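Local coordinates for protein cystathionine gamma-lyase (Saccharomyces cerevisiae, PDB 1N8P) that belongs to the Cys/Met metabolism family of pyridoxal-5'-phosphate-dependent enzymes, binds this cofactor and assembles from four chains, at residues Ser50-Pro55 against Leu230-Gly235. Sequence-based numbering, arbitrary orientation.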
# COMPACT_ATOMS: atom_id res chain seq x y z
N SER A 50 3.01 -12.30 13.96
CA SER A 50 2.17 -11.17 13.57
C SER A 50 0.86 -11.05 14.37
O SER A 50 0.59 -10.02 15.03
CB SER A 50 1.84 -11.26 12.08
OG SER A 50 0.82 -10.34 11.71
N ARG A 51 0.05 -12.11 14.32
CA ARG A 51 -1.24 -12.16 14.99
C ARG A 51 -1.15 -11.88 16.48
O ARG A 51 -1.84 -11.00 17.01
CB ARG A 51 -1.91 -13.51 14.74
CG ARG A 51 -3.27 -13.63 15.38
CD ARG A 51 -4.11 -14.63 14.64
NE ARG A 51 -3.34 -15.84 14.36
CZ ARG A 51 -2.75 -16.60 15.29
NH1 ARG A 51 -2.84 -16.28 16.58
NH2 ARG A 51 -2.07 -17.68 14.94
N SER A 52 -0.29 -12.64 17.16
CA SER A 52 -0.11 -12.44 18.59
C SER A 52 0.32 -11.01 18.86
O SER A 52 0.11 -10.50 19.97
CB SER A 52 0.94 -13.40 19.15
OG SER A 52 1.08 -13.19 20.55
N GLN A 53 0.93 -10.37 17.86
CA GLN A 53 1.38 -8.98 17.96
C GLN A 53 2.38 -8.60 16.88
O GLN A 53 3.24 -9.41 16.53
CB GLN A 53 2.03 -8.71 19.33
CG GLN A 53 2.74 -7.35 19.47
CD GLN A 53 1.79 -6.19 19.57
OE1 GLN A 53 1.07 -5.88 18.62
NE2 GLN A 53 1.77 -5.53 20.71
N ASN A 54 2.25 -7.38 16.37
CA ASN A 54 3.15 -6.82 15.35
C ASN A 54 3.29 -5.33 15.66
O ASN A 54 2.35 -4.70 16.13
CB ASN A 54 2.58 -7.01 13.95
CG ASN A 54 1.57 -5.93 13.56
OD1 ASN A 54 0.36 -6.13 13.68
ND2 ASN A 54 2.07 -4.77 13.10
N PRO A 55 4.45 -4.74 15.36
CA PRO A 55 4.70 -3.32 15.62
C PRO A 55 3.63 -2.28 15.27
O PRO A 55 3.29 -1.40 16.08
CB PRO A 55 6.01 -3.06 14.87
CG PRO A 55 5.97 -4.06 13.77
CD PRO A 55 5.47 -5.30 14.46
N LEU A 230 -9.08 -13.42 23.83
CA LEU A 230 -10.07 -13.62 22.76
C LEU A 230 -9.52 -13.11 21.42
O LEU A 230 -9.65 -13.79 20.39
CB LEU A 230 -11.36 -12.86 23.09
CG LEU A 230 -12.27 -13.44 24.17
CD1 LEU A 230 -13.28 -12.42 24.61
CD2 LEU A 230 -12.99 -14.67 23.62
N GLN A 231 -8.90 -11.94 21.46
CA GLN A 231 -8.32 -11.31 20.26
C GLN A 231 -7.38 -12.27 19.56
O GLN A 231 -7.57 -12.60 18.39
CB GLN A 231 -7.55 -10.04 20.64
CG GLN A 231 -6.93 -9.29 19.46
CD GLN A 231 -5.71 -8.48 19.89
OE1 GLN A 231 -5.48 -7.38 19.41
NE2 GLN A 231 -4.92 -9.05 20.79
N ASN A 232 -6.37 -12.72 20.28
CA ASN A 232 -5.39 -13.63 19.71
C ASN A 232 -6.03 -14.93 19.23
O ASN A 232 -5.62 -15.49 18.22
CB ASN A 232 -4.31 -13.92 20.73
CG ASN A 232 -3.29 -14.89 20.21
OD1 ASN A 232 -2.35 -14.50 19.53
ND2 ASN A 232 -3.47 -16.18 20.52
N ALA A 233 -7.04 -15.39 19.95
CA ALA A 233 -7.69 -16.67 19.63
C ALA A 233 -8.77 -16.63 18.57
O ALA A 233 -8.96 -17.62 17.86
CB ALA A 233 -8.25 -17.33 20.92
N ILE A 234 -9.50 -15.53 18.47
CA ILE A 234 -10.55 -15.45 17.46
C ILE A 234 -9.95 -14.89 16.17
O ILE A 234 -10.47 -15.14 15.09
CB ILE A 234 -11.70 -14.52 17.89
CG1 ILE A 234 -11.17 -13.08 18.01
CG2 ILE A 234 -12.33 -15.05 19.19
CD1 ILE A 234 -12.22 -12.02 18.13
N GLY A 235 -8.87 -14.12 16.31
CA GLY A 235 -8.20 -13.54 15.15
C GLY A 235 -8.83 -12.36 14.43
O GLY A 235 -8.39 -12.00 13.34
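R51 reaches from the loop ahead of helix 55-67 to the last turn of helix 221-234, where its guanidinium group meets N232. The polar evidence is one weak hydrogen bond: R51 NH1 lies 3.3 Å from the backbone oxygen N232 O, with an N-H...O angle of only 125°, and that oxygen sits oblique to the guanidinium plane. The side-chain amide is close as well, N232 OD1 being 3.5 Å from R51 NH1, while N232 CG lies at the guanidinium edge, in plane. The two side chains cross at about a right angle, their flat groups turned 63° apart, so the two groups do not lie parallel.

Carbon atoms take part in the other close approaches. N232 OD1 rests 3.2 Å from S52 CA and 3.5 Å from S52 CB, at the point where the two backbones come nearest, 5.5 Å between S52 CA and N232 CA. Further along, R51 CD lies 4.3 Å from G235 CA; G235, with a positive phi, is the first residue to leave the helix. The arginine chain starts extended, with CG anti to the backbone N, and a bend at chi3 of 46° then carries NH1 to the helix end.

The loop is also tied to helix 55-67, since R57 NH1 is hydrogen-bonded to R51 O. Across the subunit interface, G235 O accepts a hydrogen bond from S78 OG of the second subunit, S78 being a residue of the pyridoxal-5'-phosphate pocket, and N232 packs on R108 of that subunit. The two segments thus probably border a cofactor site at the interface.

With R51 NE forming a long, weak ion pair to O2P of pyridoxal-5'-phosphate, the arginine appears to bridge, through two weak interactions, a cofactor phosphate and the end of helix 221-234. The carbonyl of N232 thus probably helps to steady the guanidinium, whose positive charge would complement the negative charge of the phosphate.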